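Local atomic coordinates of glycosyl hydrolases family 2, sugar binding domain protein (Bacteroides uniformis str. 3978 T3 ii, PDB entry 6D1P), a protein that probably hydrolyses O-glycosidic bonds, acting as a family 2 beta-glucuronidase of a human gut bacterium. Residues 74-82 against 764-774; 575-583 against 593-604. One frame throughout, in Å; residues are numbered along the deposited sequence.

Interaction 1: 74-82 against 764-774; sequences NAEDAVDPD and RNQGTAQGSRR. With K (potassium ion), chain J.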
loop_
_atom_site.group_PDB
_atom_site.type_symbol
_atom_site.label_atom_id
_atom_site.label_comp_id
_atom_site.label_asym_id
_atom_site.label_seq_id
_atom_site.Cartn_x
_atom_site.Cartn_y
_atom_site.Cartn_z
ATOM N N ASN A 74 -8.800 -5.809 2.332
ATOM C CA ASN A 74 -9.439 -4.553 1.975
ATOM C C ASN A 74 -10.521 -4.173 2.980
ATOM O O ASN A 74 -11.455 -3.430 2.647
ATOM C CB ASN A 74 -9.995 -4.641 0.554
ATOM C CG ASN A 74 -9.009 -5.269 -0.419
ATOM O OD1 ASN A 74 -9.164 -6.426 -0.797
ATOM N ND2 ASN A 74 -7.982 -4.504 -0.830
ATOM N N ALA A 75 -10.381 -4.683 4.216
ATOM C CA ALA A 75 -11.310 -4.384 5.297
ATOM C C ALA A 75 -11.590 -2.890 5.412
ATOM O O ALA A 75 -12.713 -2.486 5.728
ATOM C CB ALA A 75 -10.755 -4.928 6.620
ATOM N N GLU A 76 -10.597 -2.060 5.156
ATOM C CA GLU A 76 -10.837 -0.625 5.203
ATOM C C GLU A 76 -10.620 0.080 3.875
ATOM O O GLU A 76 -11.354 1.029 3.569
ATOM C CB GLU A 76 -9.943 0.038 6.270
ATOM C CG GLU A 76 -10.594 0.124 7.642
ATOM C CD GLU A 76 -9.923 1.155 8.561
ATOM O OE1 GLU A 76 -10.404 1.316 9.721
ATOM O OE2 GLU A 76 -8.929 1.801 8.122
ATOM N N ASP A 77 -9.616 -0.321 3.084
ATOM C CA ASP A 77 -9.268 0.515 1.948
ATOM C C ASP A 77 -10.237 0.360 0.776
ATOM O O ASP A 77 -10.169 1.167 -0.163
ATOM C CB ASP A 77 -7.793 0.279 1.518
ATOM C CG ASP A 77 -7.554 -1.036 0.744
ATOM O OD1 ASP A 77 -8.450 -1.886 0.597
ATOM O OD2 ASP A 77 -6.416 -1.230 0.269
ATOM N N ALA A 78 -11.164 -0.613 0.815
ATOM C CA ALA A 78 -12.159 -0.683 -0.253
ATOM C C ALA A 78 -12.941 0.616 -0.344
ATOM O O ALA A 78 -13.227 1.092 -1.443
ATOM C CB ALA A 78 -13.113 -1.872 -0.055
ATOM N N VAL A 79 -13.277 1.217 0.800
ATOM C CA VAL A 79 -14.092 2.424 0.819
ATOM C C VAL A 79 -13.319 3.648 1.281
ATOM O O VAL A 79 -13.909 4.731 1.385
ATOM C CB VAL A 79 -15.364 2.240 1.672
ATOM C CG1 VAL A 79 -16.281 1.127 1.082
ATOM C CG2 VAL A 79 -15.009 1.953 3.127
ATOM N N ASP A 80 -12.028 3.524 1.556
ATOM C CA ASP A 80 -11.209 4.705 1.797
ATOM C C ASP A 80 -11.306 5.625 0.588
ATOM O O ASP A 80 -10.918 5.218 -0.512
ATOM C CB ASP A 80 -9.764 4.304 2.029
ATOM C CG ASP A 80 -8.869 5.482 2.427
ATOM O OD1 ASP A 80 -8.955 6.597 1.838
ATOM O OD2 ASP A 80 -8.068 5.264 3.351
ATOM N N PRO A 81 -11.794 6.858 0.737
ATOM C CA PRO A 81 -12.043 7.697 -0.449
ATOM C C PRO A 81 -10.787 8.147 -1.177
ATOM O O PRO A 81 -10.904 8.673 -2.291
ATOM C CB PRO A 81 -12.798 8.898 0.133
ATOM C CG PRO A 81 -12.245 8.998 1.527
ATOM C CD PRO A 81 -12.050 7.584 1.991
ATOM N N ASP A 82 -9.597 7.971 -0.604
ATOM C CA ASP A 82 -8.405 8.573 -1.184
ATOM C C ASP A 82 -7.423 7.577 -1.787
ATOM O O ASP A 82 -6.378 8.003 -2.283
ATOM C CB ASP A 82 -7.688 9.451 -0.132
ATOM C CG ASP A 82 -8.551 10.631 0.334
ATOM O OD1 ASP A 82 -8.804 10.772 1.554
ATOM O OD2 ASP A 82 -9.008 11.410 -0.531
ATOM N N ARG A 764 -14.096 5.771 10.722
ATOM C CA ARG A 764 -14.190 6.038 9.303
ATOM C C ARG A 764 -13.956 4.759 8.509
ATOM O O ARG A 764 -13.804 3.662 9.068
ATOM C CB ARG A 764 -13.210 7.143 8.887
ATOM C CG ARG A 764 -11.753 6.917 9.230
ATOM C CD ARG A 764 -11.027 8.264 9.124
ATOM N NE ARG A 764 -9.678 8.234 9.684
ATOM C CZ ARG A 764 -8.563 8.412 8.973
ATOM N NH1 ARG A 764 -8.634 8.645 7.665
ATOM N NH2 ARG A 764 -7.373 8.371 9.574
ATOM N N ASN A 765 -13.957 4.935 7.185
ATOM C CA ASN A 765 -13.818 3.856 6.199
ATOM C C ASN A 765 -14.786 2.701 6.459
ATOM O O ASN A 765 -14.428 1.527 6.354
ATOM C CB ASN A 765 -12.371 3.356 6.135
ATOM C CG ASN A 765 -11.393 4.466 5.871
ATOM O OD1 ASN A 765 -11.668 5.404 5.116
ATOM N ND2 ASN A 765 -10.248 4.386 6.511
ATOM N N GLN A 766 -16.038 3.028 6.777
ATOM C CA GLN A 766 -17.045 1.984 6.939
ATOM C C GLN A 766 -17.945 1.815 5.723
ATOM O O GLN A 766 -18.511 0.734 5.531
ATOM C CB GLN A 766 -17.913 2.263 8.173
ATOM C CG GLN A 766 -17.118 2.389 9.475
ATOM C CD GLN A 766 -16.401 1.104 9.826
ATOM O OE1 GLN A 766 -17.035 0.071 10.075
ATOM N NE2 GLN A 766 -15.064 1.151 9.833
ATOM N N GLY A 767 -18.097 2.855 4.905
ATOM C CA GLY A 767 -19.069 2.820 3.825
ATOM C C GLY A 767 -20.495 3.069 4.275
ATOM O O GLY A 767 -21.435 2.628 3.606
ATOM N N THR A 768 -20.682 3.768 5.385
ATOM C CA THR A 768 -21.980 4.012 6.000
ATOM C C THR A 768 -22.221 5.515 6.126
ATOM O O THR A 768 -21.327 6.335 5.876
ATOM C CB THR A 768 -22.051 3.350 7.376
ATOM O OG1 THR A 768 -20.953 3.823 8.166
ATOM C CG2 THR A 768 -21.959 1.840 7.244
ATOM N N ALA A 769 -23.439 5.874 6.551
ATOM C CA ALA A 769 -23.805 7.286 6.708
ATOM C C ALA A 769 -23.020 7.982 7.817
ATOM O O ALA A 769 -22.818 9.198 7.761
ATOM C CB ALA A 769 -25.298 7.424 7.000
ATOM N N GLN A 770 -22.600 7.256 8.845
ATOM C CA GLN A 770 -21.943 7.890 9.979
ATOM C C GLN A 770 -20.517 7.392 10.162
ATOM O O GLN A 770 -19.880 7.727 11.168
ATOM C CB GLN A 770 -22.768 7.674 11.253
ATOM C CG GLN A 770 -24.179 8.257 11.162
ATOM C CD GLN A 770 -25.024 8.022 12.432
ATOM O OE1 GLN A 770 -24.765 7.104 13.213
ATOM N NE2 GLN A 770 -26.038 8.857 12.625
ATOM N N GLY A 771 -20.003 6.610 9.217
ATOM C CA GLY A 771 -18.661 6.072 9.292
ATOM C C GLY A 771 -17.832 6.391 8.062
ATOM O O GLY A 771 -16.996 5.577 7.640
ATOM N N SER A 772 -18.048 7.574 7.484
ATOM C CA SER A 772 -17.340 8.013 6.288
ATOM C C SER A 772 -16.647 9.337 6.558
ATOM O O SER A 772 -17.271 10.277 7.064
ATOM C CB SER A 772 -18.290 8.149 5.092
ATOM O OG SER A 772 -18.902 6.904 4.822
ATOM N N ARG A 773 -15.360 9.394 6.201
ATOM C CA ARG A 773 -14.552 10.604 6.328
ATOM C C ARG A 773 -14.987 11.690 5.350
ATOM O O ARG A 773 -14.862 12.889 5.651
ATOM C CB ARG A 773 -13.081 10.251 6.083
ATOM C CG ARG A 773 -12.128 11.398 6.358
ATOM C CD ARG A 773 -10.701 11.101 5.937
ATOM N NE ARG A 773 -10.443 11.483 4.549
ATOM C CZ ARG A 773 -10.322 12.743 4.134
ATOM N NH1 ARG A 773 -10.442 13.755 4.999
ATOM N NH2 ARG A 773 -10.085 12.991 2.852
ATOM N N ARG A 774 -15.442 11.291 4.156
ATOM C CA ARG A 774 -15.982 12.211 3.162
ATOM C C ARG A 774 -17.313 11.681 2.644
ATOM O O ARG A 774 -17.411 10.520 2.237
ATOM C CB ARG A 774 -15.011 12.413 2.000
ATOM C CG ARG A 774 -15.553 13.326 0.933
ATOM C CD ARG A 774 -14.643 13.288 -0.260
ATOM N NE ARG A 774 -13.307 13.656 0.161
ATOM C CZ ARG A 774 -12.183 13.144 -0.334
ATOM N NH1 ARG A 774 -12.211 12.225 -1.295
ATOM N NH2 ARG A 774 -11.024 13.567 0.140
HETATM K K K J . -11.048 2.926 -2.191
HETATM O O HOH W 1 -15.063 -1.079 5.689
HETATM O O HOH W 2 -10.659 1.408 -4.578
#
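Asp82 offers one carboxylate oxygen to each of two arginines and crosses both side chains at about a right angle. Arg773 NH2 reaches Asp82 OD1 at 2.9 Å, and Arg774 NH2 reaches Asp82 OD2 at 3.0 Å; each oxygen receives its salt bridge on the syn lone pair. The carboxylate is turned 69° from the guanidinium plane of Arg774 but only about half as far from that of Arg773. Both arginine chains run out extended and then bend at chi3, 89° in Arg773 and -57° in Arg774, which brings their NH2 groups together at the acid. Pro81 sits beside this network, its CG 4.3 Å above one face of the Arg774 guanidinium, toward the rim. Arg774 also bridges through NE to Glu753, and a leucine in its place would probably leave Glu753 without this charged mate and Asp82 OD2 without its salt bridge.

The acid's own loop, in the sugar-binding domain, is shaped by an Asx turn, with Asp82 N 2.9 Å from Asp80 OD1, and by a potassium ion held by the carbonyls of Asp77, Ala78, Asp80 and Val83. The opposing loop leads into strand 774-776 of a C-terminal sheet.

Asn765 carries most of the rest of the contact. Its side chain lies alongside that of Asp80, pointing the same way with the flat groups only modestly tilted, and Asn765 OD1 comes 3.4 Å from Asp80 CA. The Glu76 side chain crosses that of Asn765 at about a right angle and takes a weak hydrogen bond, Asn765 ND2 to Glu76 OE2 at 3.3 Å. Val79 CG2 presses on the backbone of the same residue, 3.3 Å from Asn765 O.

Interaction 2: 575-583 against 593-604; sequences FWTFKDFST and YVNQKGVVQRDG. With NA (sodium ion), chain C.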
loop_
_atom_site.group_PDB
_atom_site.type_symbol
_atom_site.label_atom_id
_atom_site.label_comp_id
_atom_site.label_asym_id
_atom_site.label_seq_id
_atom_site.Cartn_x
_atom_site.Cartn_y
_atom_site.Cartn_z
ATOM N N PHE A 575 -34.580 -7.588 -6.916
ATOM C CA PHE A 575 -34.057 -6.234 -6.962
ATOM C C PHE A 575 -32.589 -6.247 -6.557
ATOM O O PHE A 575 -32.117 -7.162 -5.878
ATOM C CB PHE A 575 -34.885 -5.273 -6.099
ATOM C CG PHE A 575 -34.681 -5.412 -4.608
ATOM C CD1 PHE A 575 -35.509 -6.244 -3.853
ATOM C CD2 PHE A 575 -33.720 -4.639 -3.944
ATOM C CE1 PHE A 575 -35.354 -6.340 -2.462
ATOM C CE2 PHE A 575 -33.539 -4.735 -2.563
ATOM C CZ PHE A 575 -34.360 -5.577 -1.817
ATOM N N TRP A 576 -31.846 -5.265 -7.060
ATOM C CA TRP A 576 -30.431 -5.085 -6.742
ATOM C C TRP A 576 -30.342 -3.792 -5.949
ATOM O O TRP A 576 -30.536 -2.706 -6.508
ATOM C CB TRP A 576 -29.573 -5.030 -8.006
ATOM C CG TRP A 576 -28.084 -4.884 -7.742
ATOM C CD1 TRP A 576 -27.420 -3.747 -7.393
ATOM C CD2 TRP A 576 -27.102 -5.923 -7.800
ATOM N NE1 TRP A 576 -26.088 -4.016 -7.209
ATOM C CE2 TRP A 576 -25.862 -5.343 -7.454
ATOM C CE3 TRP A 576 -27.152 -7.289 -8.114
ATOM C CZ2 TRP A 576 -24.665 -6.077 -7.434
ATOM C CZ3 TRP A 576 -25.974 -8.026 -8.078
ATOM C CH2 TRP A 576 -24.740 -7.416 -7.736
ATOM N N THR A 577 -30.059 -3.893 -4.658
ATOM C CA THR A 577 -29.613 -5.106 -3.992
ATOM C C THR A 577 -30.015 -4.929 -2.538
ATOM O O THR A 577 -30.556 -3.868 -2.173
ATOM C CB THR A 577 -28.056 -5.326 -4.133
ATOM O OG1 THR A 577 -27.681 -6.592 -3.569
ATOM C CG2 THR A 577 -27.260 -4.201 -3.462
ATOM N N PHE A 578 -29.777 -5.938 -1.693
ATOM C CA PHE A 578 -30.255 -5.832 -0.313
ATOM C C PHE A 578 -29.521 -4.735 0.451
ATOM O O PHE A 578 -30.151 -3.905 1.124
ATOM C CB PHE A 578 -30.109 -7.164 0.419
ATOM C CG PHE A 578 -30.545 -7.102 1.862
ATOM C CD1 PHE A 578 -31.879 -6.862 2.193
ATOM C CD2 PHE A 578 -29.621 -7.272 2.891
ATOM C CE1 PHE A 578 -32.287 -6.787 3.541
ATOM C CE2 PHE A 578 -30.009 -7.206 4.225
ATOM C CZ PHE A 578 -31.344 -6.955 4.562
ATOM N N LYS A 579 -28.186 -4.713 0.346
ATOM C CA LYS A 579 -27.322 -3.935 1.224
ATOM C C LYS A 579 -26.291 -3.146 0.423
ATOM O O LYS A 579 -25.669 -3.685 -0.498
ATOM C CB LYS A 579 -26.616 -4.868 2.220
ATOM C CG LYS A 579 -25.895 -4.162 3.355
ATOM C CD LYS A 579 -25.494 -5.157 4.450
ATOM C CE LYS A 579 -24.336 -6.048 3.964
ATOM N NZ LYS A 579 -24.402 -7.327 4.697
ATOM N N ASP A 580 -26.127 -1.867 0.774
ATOM C CA ASP A 580 -25.019 -1.065 0.271
ATOM C C ASP A 580 -23.725 -1.851 0.372
ATOM O O ASP A 580 -23.442 -2.462 1.404
ATOM C CB ASP A 580 -24.893 0.230 1.078
ATOM C CG ASP A 580 -25.984 1.227 0.774
ATOM O OD1 ASP A 580 -26.876 0.893 -0.032
ATOM O OD2 ASP A 580 -25.944 2.353 1.350
ATOM N N PHE A 581 -22.937 -1.838 -0.696
ATOM C CA PHE A 581 -21.699 -2.599 -0.709
ATOM C C PHE A 581 -20.634 -1.799 -1.440
ATOM O O PHE A 581 -20.934 -0.885 -2.214
ATOM C CB PHE A 581 -21.898 -3.966 -1.369
ATOM C CG PHE A 581 -22.121 -3.876 -2.845
ATOM C CD1 PHE A 581 -23.397 -3.681 -3.349
ATOM C CD2 PHE A 581 -21.040 -3.949 -3.738
ATOM C CE1 PHE A 581 -23.609 -3.579 -4.710
ATOM C CE2 PHE A 581 -21.245 -3.845 -5.092
ATOM C CZ PHE A 581 -22.537 -3.672 -5.593
ATOM N N SER A 582 -19.378 -2.138 -1.174
ATOM C CA SER A 582 -18.277 -1.391 -1.764
ATOM C C SER A 582 -18.030 -1.810 -3.211
ATOM O O SER A 582 -18.070 -2.998 -3.555
ATOM C CB SER A 582 -16.997 -1.602 -0.972
ATOM O OG SER A 582 -15.903 -0.934 -1.604
ATOM N N THR A 583 -17.752 -0.820 -4.059
ATOM C CA THR A 583 -17.386 -1.075 -5.425
ATOM C C THR A 583 -16.235 -0.158 -5.802
ATOM O O THR A 583 -16.232 1.021 -5.413
ATOM C CB THR A 583 -18.552 -0.847 -6.387
ATOM O OG1 THR A 583 -18.050 -0.877 -7.725
ATOM C CG2 THR A 583 -19.207 0.495 -6.120
ATOM N N TYR A 593 -17.031 5.083 -3.264
ATOM C CA TYR A 593 -16.760 3.656 -3.417
ATOM C C TYR A 593 -17.845 2.748 -2.800
ATOM O O TYR A 593 -17.588 1.564 -2.511
ATOM C CB TYR A 593 -15.383 3.316 -2.837
ATOM C CG TYR A 593 -14.231 3.997 -3.558
ATOM C CD1 TYR A 593 -13.899 3.634 -4.865
ATOM C CD2 TYR A 593 -13.467 4.992 -2.934
ATOM C CE1 TYR A 593 -12.834 4.236 -5.545
ATOM C CE2 TYR A 593 -12.385 5.611 -3.609
ATOM C CZ TYR A 593 -12.084 5.216 -4.918
ATOM O OH TYR A 593 -11.041 5.792 -5.605
ATOM N N VAL A 594 -19.065 3.243 -2.605
ATOM C CA VAL A 594 -20.159 2.400 -2.129
ATOM C C VAL A 594 -21.281 2.429 -3.158
ATOM O O VAL A 594 -21.725 3.501 -3.582
ATOM C CB VAL A 594 -20.654 2.813 -0.735
ATOM C CG1 VAL A 594 -21.924 2.018 -0.356
ATOM C CG2 VAL A 594 -19.573 2.517 0.266
ATOM N N ASN A 595 -21.674 1.255 -3.617
ATOM C CA ASN A 595 -22.891 1.127 -4.409
ATOM C C ASN A 595 -24.060 1.263 -3.440
ATOM O O ASN A 595 -24.206 0.449 -2.525
ATOM C CB ASN A 595 -22.868 -0.211 -5.137
ATOM C CG ASN A 595 -24.086 -0.434 -6.026
ATOM O OD1 ASN A 595 -25.240 -0.298 -5.598
ATOM N ND2 ASN A 595 -23.826 -0.790 -7.281
ATOM N N GLN A 596 -24.841 2.337 -3.565
ATOM C CA GLN A 596 -25.885 2.648 -2.592
ATOM C C GLN A 596 -27.282 2.170 -3.023
ATOM O O GLN A 596 -28.292 2.789 -2.670
ATOM C CB GLN A 596 -25.874 4.146 -2.299
ATOM C CG GLN A 596 -24.485 4.566 -1.720
ATOM C CD GLN A 596 -24.332 6.072 -1.515
ATOM O OE1 GLN A 596 -23.703 6.767 -2.328
ATOM N NE2 GLN A 596 -24.889 6.580 -0.423
ATOM N N LYS A 597 -27.371 1.052 -3.745
ATOM C CA LYS A 597 -28.669 0.513 -4.132
ATOM C C LYS A 597 -29.266 -0.435 -3.095
ATOM O O LYS A 597 -30.248 -1.124 -3.402
ATOM C CB LYS A 597 -28.556 -0.200 -5.470
ATOM C CG LYS A 597 -28.347 0.730 -6.645
ATOM C CD LYS A 597 -28.165 -0.094 -7.939
ATOM C CE LYS A 597 -27.951 0.806 -9.150
ATOM N NZ LYS A 597 -26.619 1.482 -9.167
ATOM N N GLY A 598 -28.699 -0.502 -1.888
ATOM C CA GLY A 598 -29.268 -1.345 -0.862
ATOM C C GLY A 598 -30.540 -0.750 -0.284
ATOM O O GLY A 598 -30.832 0.435 -0.437
ATOM N N VAL A 599 -31.339 -1.586 0.383
ATOM C CA VAL A 599 -32.370 -1.037 1.256
ATOM C C VAL A 599 -31.901 -0.972 2.699
ATOM O O VAL A 599 -32.666 -0.549 3.582
ATOM C CB VAL A 599 -33.713 -1.798 1.138
ATOM C CG1 VAL A 599 -34.391 -1.437 -0.169
ATOM C CG2 VAL A 599 -33.520 -3.312 1.229
ATOM N N VAL A 600 -30.656 -1.369 2.965
ATOM C CA VAL A 600 -30.021 -1.197 4.265
ATOM C C VAL A 600 -28.587 -0.766 4.010
ATOM O O VAL A 600 -27.997 -1.085 2.969
ATOM C CB VAL A 600 -30.036 -2.478 5.145
ATOM C CG1 VAL A 600 -31.442 -3.097 5.246
ATOM C CG2 VAL A 600 -29.047 -3.494 4.632
ATOM N N GLN A 601 -28.026 -0.047 4.984
ATOM C CA GLN A 601 -26.670 0.477 4.888
ATOM C C GLN A 601 -25.662 -0.661 4.949
ATOM O O GLN A 601 -25.993 -1.807 5.271
ATOM C CB GLN A 601 -26.397 1.470 6.019
ATOM C CG GLN A 601 -27.117 2.777 5.866
ATOM C CD GLN A 601 -26.696 3.775 6.907
ATOM O OE1 GLN A 601 -25.488 3.971 7.157
ATOM N NE2 GLN A 601 -27.681 4.415 7.542
ATOM N N ARG A 602 -24.402 -0.323 4.685
ATOM C CA ARG A 602 -23.373 -1.350 4.597
ATOM C C ARG A 602 -23.130 -2.050 5.931
ATOM O O ARG A 602 -22.615 -3.175 5.934
ATOM C CB ARG A 602 -22.084 -0.737 4.059
ATOM C CG ARG A 602 -21.035 -1.745 3.650
ATOM C CD ARG A 602 -19.975 -1.101 2.779
ATOM N NE ARG A 602 -19.002 -2.089 2.369
ATOM C CZ ARG A 602 -17.746 -2.129 2.797
ATOM N NH1 ARG A 602 -17.275 -1.212 3.642
ATOM N NH2 ARG A 602 -16.952 -3.089 2.362
ATOM N N ASP A 603 -23.526 -1.440 7.058
ATOM C CA ASP A 603 -23.438 -2.114 8.351
ATOM C C ASP A 603 -24.732 -2.828 8.729
ATOM O O ASP A 603 -24.841 -3.337 9.851
ATOM C CB ASP A 603 -23.029 -1.122 9.459
ATOM C CG ASP A 603 -24.097 -0.047 9.742
ATOM O OD1 ASP A 603 -25.155 -0.054 9.087
ATOM O OD2 ASP A 603 -23.870 0.820 10.632
ATOM N N GLY A 604 -25.714 -2.868 7.828
ATOM C CA GLY A 604 -26.987 -3.485 8.123
ATOM C C GLY A 604 -28.029 -2.554 8.692
ATOM O O GLY A 604 -29.146 -3.000 8.961
HETATM NA NA NA C . -22.756 -5.002 1.796
HETATM O O HOH W 3 -32.204 -0.730 -5.583
HETATM O O HOH W 4 -26.708 4.912 1.369
HETATM O O HOH W 5 -24.128 2.491 3.659
HETATM O O HOH W 6 -24.104 -6.949 0.280
#
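The Phe581 ring carries Asn595 on one face: Asn595 CB stands 3.7 Å from the ring centroid in a CH-pi contact. The two side chains run side by side in the same direction, with the amide plane only 20° from the ring, while Lys579 O lies in the ring plane at an edge. Asn595 gets there with CG opposite its backbone N (chi1 -179°), and the same torsion sets up an Asx turn in which Lys597 N gives a hydrogen bond to Asn595 OD1 at 3.1 Å. The indole of Trp576 has Thr577 CB over one face and is met at its edge by Asn595 ND2 and by Lys597 CD, the latter 3.8 Å from Trp576 CD1. Val600 CG2 lies over a face of Phe578, 4.3 Å from the centroid. Ser582 CB covers one face of the Arg602 guanidinium, whose NH2 forms a salt bridge with Asp333.

Asp580 ties the backbones together. Asp580 OD1 accepts from Gly598 N at 3.0 Å and also pairs with Lys607; two waters give hydrogen bonds to Asp580 OD2, one linking it to Arg602 N, the other to Gln596 NE2. A side chain at Gly598 would collide with the backbone of Lys579 and Asp580. The carbonyl Asp580 O binds sodium at 2.7 Å, a site to which Asp333 contributes as well.

Phe581 and Asn595 form an antiparallel hydrogen-bonded pair within the short hairpin of strands 581-582 and 594-595, which follows strand 572-574 of the TIM barrel. The cis peptide between Trp576 and Thr577 just past the end of that strand, with a glycerol near the indole, is consistent with the tryptophan of family 2 glycosidases that lines the sugar pocket.

Overall arrangement
The two interactions lie side by side, with centres about 13 Å apart, and loop 764-774 touches the 601-604 turn of interaction 2 directly. Ala769 N is 2.9 Å from Gln601 OE1 and Gln766 O is 3.0 Å from Arg602 NH1, both probable hydrogen bonds. Segment 74-82 meets the hairpin by packing: Ala78 CB is 3.3 Å from Ser582 OG, and Ala78 O is 3.4 Å from Tyr593 CB. The side chain of Tyr593 comes within about 3 Å of the potassium ion held by interaction 1. Sugar-binding domain, barrel and C-terminal loop thus converge here, with Trp576, at the probable sugar pocket, belonging to interaction 2.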